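Local coordinates for lipase-specific foldase (Burkholderia glumae, PDB 2ES4), which helps an extracellular lipase to fold as that enzyme passes through the periplasm, at residues A68-L79 and Q115-A125. Numbering follows the deposited sequence.
Sequences APRLPLAAGGRL and QLDGSPAQAEA
A helix-loop-helix corner, where helix 101-116 hands over to helix 120-137, is covered here by the proline-containing loop that precedes helix 84-90, extended up to its type I turn at Ala74-Gly77. At one end of the contact Gln115 reads the loop backbone with both halves of its amide. NE2 donates to Pro69 O (3.1 Å), coming in above that carbonyl's plane. OE1 accepts Leu71 N at 2.9 Å, nearly straight and on a lone pair. A water donates to both Leu71 O and OE1, giving this oxygen two donors; with NE2 held at the other end, the amide's orientation is set. Arg70, its chain bent at chi2 and chi3, folds back to lay its guanidinium over the amide, the planes 19° apart and OE1 above the guanidinium centre. Between the two ends lies an apolar seam. Leu71 CD1 meets Leu116 CD1 at 3.5 Å, the side chains crossing at about a right angle; Leu73 CD2 sits on Ala121 CB, and Leu79 CD1 packs against the backbone of Ala125. Phe88 of helix 84-90 touches both Leu71 and Gln115. Just after the turn, Arg78 and Leu79 meet Glu124, which extends to the loop with CG anti to the backbone N (chi1 -158°). Its carboxylate takes Leu79 N in two weak bonds, and OE1 lies 3.8 Å from Arg78 NE, a long salt bridge with the oxygen well out of the guanidinium plane and no N-H pointing at it.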
ATOM      1  N   ALA B  68      -1.783  12.825  18.286  1.00 26.06           N
ATOM      2  CA  ALA B  68      -0.364  12.580  18.464  1.00 25.67           C
ATOM      3  C   ALA B  68      -0.094  11.392  19.349  1.00 26.22           C
ATOM      4  O   ALA B  68      -0.870  11.127  20.267  1.00 25.78           O
ATOM      5  CB  ALA B  68       0.331  13.829  19.022  1.00 27.91           C
ATOM      6  N   PRO B  69       0.953  10.596  19.032  1.00 26.71           N
ATOM      7  CA  PRO B  69       1.270   9.438  19.866  1.00 28.76           C
ATOM      8  C   PRO B  69       1.844   9.951  21.186  1.00 30.70           C
ATOM      9  O   PRO B  69       2.343  11.080  21.254  1.00 29.28           O
ATOM     10  CB  PRO B  69       2.297   8.681  19.022  1.00 28.51           C
ATOM     11  CG  PRO B  69       2.952   9.738  18.249  1.00 28.73           C
ATOM     12  CD  PRO B  69       1.824  10.620  17.847  1.00 26.95           C
ATOM     13  N   ARG B  70       1.743   9.141  22.233  1.00 31.86           N
ATOM     14  CA  ARG B  70       2.217   9.544  23.552  1.00 33.95           C
ATOM     15  C   ARG B  70       3.718   9.491  23.746  1.00 34.07           C
ATOM     16  O   ARG B  70       4.375   8.544  23.307  1.00 33.83           O
ATOM     17  CB  ARG B  70       1.543   8.700  24.640  1.00 34.81           C
ATOM     18  CG  ARG B  70       0.029   8.584  24.519  1.00 38.49           C
ATOM     19  CD  ARG B  70      -0.643   9.939  24.484  1.00 39.54           C
ATOM     20  NE  ARG B  70      -0.460  10.687  25.725  1.00 40.97           N
ATOM     21  CZ  ARG B  70      -0.796  11.964  25.881  1.00 41.09           C
ATOM     22  NH1 ARG B  70      -1.332  12.638  24.870  1.00 40.69           N
ATOM     23  NH2 ARG B  70      -0.596  12.570  27.044  1.00 39.93           N
ATOM     24  N   LEU B  71       4.255  10.531  24.384  1.00 35.51           N
ATOM     25  CA  LEU B  71       5.678  10.602  24.703  1.00 36.65           C
ATOM     26  C   LEU B  71       5.867   9.721  25.938  1.00 38.47           C
ATOM     27  O   LEU B  71       5.190   9.921  26.950  1.00 38.21           O
ATOM     28  CB  LEU B  71       6.106  12.039  25.014  1.00 36.68           C
ATOM     29  CG  LEU B  71       6.411  12.937  23.819  1.00 36.79           C
ATOM     30  CD1 LEU B  71       6.510  14.379  24.246  1.00 38.49           C
ATOM     31  CD2 LEU B  71       7.708  12.493  23.168  1.00 36.09           C
ATOM     32  N   PRO B  72       6.759   8.713  25.856  1.00 40.72           N
ATOM     33  CA  PRO B  72       7.035   7.785  26.958  1.00 43.11           C
ATOM     34  C   PRO B  72       7.762   8.397  28.156  1.00 45.09           C
ATOM     35  O   PRO B  72       8.771   9.087  28.002  1.00 45.51           O
ATOM     36  CB  PRO B  72       7.862   6.703  26.276  1.00 42.32           C
ATOM     37  CG  PRO B  72       8.642   7.470  25.293  1.00 42.59           C
ATOM     38  CD  PRO B  72       7.613   8.392  24.696  1.00 41.53           C
ATOM     39  N   LEU B  73       7.216   8.155  29.344  1.00 47.95           N
ATOM     40  CA  LEU B  73       7.786   8.668  30.584  1.00 51.15           C
ATOM     41  C   LEU B  73       8.298   7.547  31.472  1.00 53.29           C
ATOM     42  O   LEU B  73       7.596   6.563  31.706  1.00 53.58           O
ATOM     43  CB  LEU B  73       6.745   9.496  31.344  1.00 51.36           C
ATOM     44  CG  LEU B  73       6.249  10.774  30.663  1.00 51.69           C
ATOM     45  CD1 LEU B  73       5.153  11.406  31.491  1.00 52.59           C
ATOM     46  CD2 LEU B  73       7.410  11.737  30.464  1.00 51.43           C
ATOM     47  N   ALA B  74       9.524   7.704  31.964  1.00 56.20           N
ATOM     48  CA  ALA B  74      10.142   6.715  32.843  1.00 58.41           C
ATOM     49  C   ALA B  74       9.837   7.054  34.299  1.00 60.44           C
ATOM     50  O   ALA B  74       9.133   8.030  34.584  1.00 60.55           O
ATOM     51  CB  ALA B  74      11.646   6.670  32.612  1.00 58.45           C
ATOM     52  N   ALA B  75      10.373   6.246  35.213  1.00 62.57           N
ATOM     53  CA  ALA B  75      10.178   6.443  36.650  1.00 64.04           C
ATOM     54  C   ALA B  75      10.813   7.740  37.131  1.00 64.98           C
ATOM     55  O   ALA B  75      10.191   8.500  37.881  1.00 65.10           O
ATOM     56  CB  ALA B  75      10.747   5.274  37.424  1.00 64.34           C
ATOM     57  N   GLY B  76      12.020   8.020  36.635  1.00 65.68           N
ATOM     58  CA  GLY B  76      12.730   9.233  37.011  1.00 66.75           C
ATOM     59  C   GLY B  76      12.080  10.502  36.493  1.00 67.15           C
ATOM     60  O   GLY B  76      12.745  11.530  36.379  1.00 67.91           O
ATOM     61  N   GLY B  77      10.789  10.423  36.157  1.00 67.34           N
ATOM     62  CA  GLY B  77      10.050  11.562  35.635  1.00 67.05           C
ATOM     63  C   GLY B  77      10.634  12.081  34.331  1.00 66.83           C
ATOM     64  O   GLY B  77      10.280  13.165  33.876  1.00 67.37           O
ATOM     65  N   ARG B  78      11.563  11.320  33.759  1.00 66.09           N
ATOM     66  CA  ARG B  78      12.216  11.700  32.519  1.00 65.68           C
ATOM     67  C   ARG B  78      11.698  10.869  31.363  1.00 64.43           C
ATOM     68  O   ARG B  78      11.022   9.862  31.573  1.00 64.44           O
ATOM     69  CB  ARG B  78      13.731  11.533  32.646  1.00 66.68           C
ATOM     70  CG  ARG B  78      14.377  12.392  33.726  1.00 68.07           C
ATOM     71  CD  ARG B  78      15.758  12.863  33.327  1.00 68.98           C
ATOM     72  NE  ARG B  78      16.610  11.770  32.866  1.00 70.42           N
ATOM     73  CZ  ARG B  78      17.798  11.933  32.293  1.00 70.76           C
ATOM     74  NH1 ARG B  78      18.294  13.150  32.103  1.00 70.87           N
ATOM     75  NH2 ARG B  78      18.497  10.873  31.910  1.00 71.44           N
ATOM     76  N   LEU B  79      12.021  11.292  30.143  1.00 63.22           N
ATOM     77  CA  LEU B  79      11.598  10.579  28.946  1.00 61.73           C
ATOM     78  C   LEU B  79      12.202   9.190  28.875  1.00 61.39           C
ATOM     79  O   LEU B  79      13.419   9.030  29.012  1.00 61.35           O
ATOM     80  CB  LEU B  79      11.985  11.345  27.684  1.00 61.14           C
ATOM     81  CG  LEU B  79      11.267  12.649  27.365  1.00 60.45           C
ATOM     82  CD1 LEU B  79      11.890  13.226  26.128  1.00 60.06           C
ATOM     83  CD2 LEU B  79       9.783  12.394  27.151  1.00 59.48           C
ATOM     84  N   GLN B 115       1.383  17.771  25.984  1.00 32.08           N
ATOM     85  CA  GLN B 115       1.570  16.564  26.781  1.00 34.46           C
ATOM     86  C   GLN B 115       2.398  16.763  28.045  1.00 35.99           C
ATOM     87  O   GLN B 115       2.076  16.204  29.096  1.00 36.79           O
ATOM     88  CB  GLN B 115       2.223  15.465  25.935  1.00 33.31           C
ATOM     89  CG  GLN B 115       1.352  14.902  24.825  1.00 32.65           C
ATOM     90  CD  GLN B 115       2.002  13.728  24.107  1.00 32.33           C
ATOM     91  OE1 GLN B 115       2.647  12.881  24.731  1.00 32.58           O
ATOM     92  NE2 GLN B 115       1.833  13.673  22.793  1.00 29.30           N
ATOM     93  N   LEU B 116       3.479  17.533  27.931  1.00 38.30           N
ATOM     94  CA  LEU B 116       4.400  17.739  29.045  1.00 40.43           C
ATOM     95  C   LEU B 116       4.537  19.162  29.564  1.00 42.87           C
ATOM     96  O   LEU B 116       5.561  19.501  30.160  1.00 43.61           O
ATOM     97  CB  LEU B 116       5.782  17.214  28.644  1.00 39.36           C
ATOM     98  CG  LEU B 116       5.856  15.859  27.939  1.00 39.77           C
ATOM     99  CD1 LEU B 116       7.243  15.584  27.472  1.00 40.15           C
ATOM    100  CD2 LEU B 116       5.345  14.764  28.861  1.00 38.28           C
ATOM    101  N   ASP B 117       3.504  19.983  29.384  1.00 44.40           N
ATOM    102  CA  ASP B 117       3.542  21.380  29.849  1.00 47.26           C
ATOM    103  C   ASP B 117       3.892  21.494  31.318  1.00 49.33           C
ATOM    104  O   ASP B 117       3.233  20.887  32.167  1.00 49.33           O
ATOM    105  CB  ASP B 117       2.194  22.059  29.631  1.00 48.28           C
ATOM    106  CG  ASP B 117       2.310  23.419  28.961  1.00 49.49           C
ATOM    107  OD1 ASP B 117       1.256  23.972  28.586  1.00 50.13           O
ATOM    108  OD2 ASP B 117       3.436  23.937  28.808  1.00 49.26           O
ATOM    109  N   GLY B 118       4.979  22.210  31.593  1.00 51.30           N
ATOM    110  CA  GLY B 118       5.431  22.409  32.960  1.00 53.63           C
ATOM    111  C   GLY B 118       5.982  21.166  33.633  1.00 55.26           C
ATOM    112  O   GLY B 118       5.435  20.709  34.642  1.00 55.48           O
ATOM    113  N   SER B 119       7.048  20.613  33.063  1.00 56.02           N
ATOM    114  CA  SER B 119       7.678  19.417  33.611  1.00 56.34           C
ATOM    115  C   SER B 119       9.082  19.251  33.045  1.00 55.70           C
ATOM    116  O   SER B 119       9.375  19.758  31.956  1.00 55.43           O
ATOM    117  CB  SER B 119       6.829  18.165  33.303  1.00 57.49           C
ATOM    118  OG  SER B 119       6.822  17.867  31.922  1.00 58.95           O
ATOM    119  N   PRO B 120       9.973  18.538  33.777  1.00 55.16           N
ATOM    120  CA  PRO B 120      11.352  18.310  33.322  1.00 54.01           C
ATOM    121  C   PRO B 120      11.395  17.602  31.968  1.00 53.07           C
ATOM    122  O   PRO B 120      12.264  17.890  31.139  1.00 53.02           O
ATOM    123  CB  PRO B 120      11.920  17.418  34.420  1.00 54.40           C
ATOM    124  CG  PRO B 120      11.189  17.883  35.635  1.00 55.05           C
ATOM    125  CD  PRO B 120       9.793  17.985  35.138  1.00 54.94           C
ATOM    126  N   ALA B 121      10.406  16.737  31.734  1.00 51.95           N
ATOM    127  CA  ALA B 121      10.280  15.985  30.488  1.00 50.38           C
ATOM    128  C   ALA B 121      10.142  16.912  29.284  1.00 49.35           C
ATOM    129  O   ALA B 121      10.719  16.643  28.235  1.00 49.71           O
ATOM    130  CB  ALA B 121       9.109  15.045  30.562  1.00 50.49           C
ATOM    131  N   GLN B 122       9.413  18.017  29.454  1.00 48.03           N
ATOM    132  CA  GLN B 122       9.224  18.996  28.381  1.00 47.13           C
ATOM    133  C   GLN B 122      10.548  19.542  27.872  1.00 47.00           C
ATOM    134  O   GLN B 122      10.792  19.545  26.666  1.00 46.25           O
ATOM    135  CB  GLN B 122       8.338  20.149  28.846  1.00 47.31           C
ATOM    136  CG  GLN B 122       8.274  21.321  27.878  1.00 47.98           C
ATOM    137  CD  GLN B 122       7.283  22.374  28.285  1.00 49.59           C
ATOM    138  OE1 GLN B 122       7.231  22.792  29.443  1.00 50.10           O
ATOM    139  NE2 GLN B 122       6.487  22.822  27.324  1.00 49.60           N
ATOM    140  N   ALA B 123      11.402  19.977  28.800  1.00 47.36           N
ATOM    141  CA  ALA B 123      12.715  20.511  28.452  1.00 47.10           C
ATOM    142  C   ALA B 123      13.555  19.407  27.822  1.00 47.22           C
ATOM    143  O   ALA B 123      14.261  19.641  26.838  1.00 46.46           O
ATOM    144  CB  ALA B 123      13.408  21.057  29.683  1.00 47.72           C
ATOM    145  N   GLU B 124      13.411  18.195  28.358  1.00 47.94           N
ATOM    146  CA  GLU B 124      14.132  17.026  27.859  1.00 48.45           C
ATOM    147  C   GLU B 124      13.694  16.730  26.424  1.00 47.43           C
ATOM    148  O   GLU B 124      14.536  16.517  25.551  1.00 46.87           O
ATOM    149  CB  GLU B 124      13.856  15.819  28.746  1.00 50.36           C
ATOM    150  CG  GLU B 124      14.903  14.729  28.672  1.00 53.90           C
ATOM    151  CD  GLU B 124      14.559  13.549  29.543  1.00 56.12           C
ATOM    152  OE1 GLU B 124      14.203  13.775  30.712  1.00 57.34           O
ATOM    153  OE2 GLU B 124      14.636  12.400  29.062  1.00 58.85           O
ATOM    154  N   ALA B 125      12.380  16.791  26.182  1.00 46.57           N
ATOM    155  CA  ALA B 125      11.807  16.555  24.856  1.00 44.99           C
ATOM    156  C   ALA B 125      12.286  17.576  23.850  1.00 44.06           C
ATOM    157  O   ALA B 125      12.675  17.217  22.738  1.00 43.00           O
ATOM    158  CB  ALA B 125      10.300  16.540  24.924  1.00 44.27           C
TER
HETATM  159  O   HOH W   1       3.205  12.027  27.352  1.00 36.57           O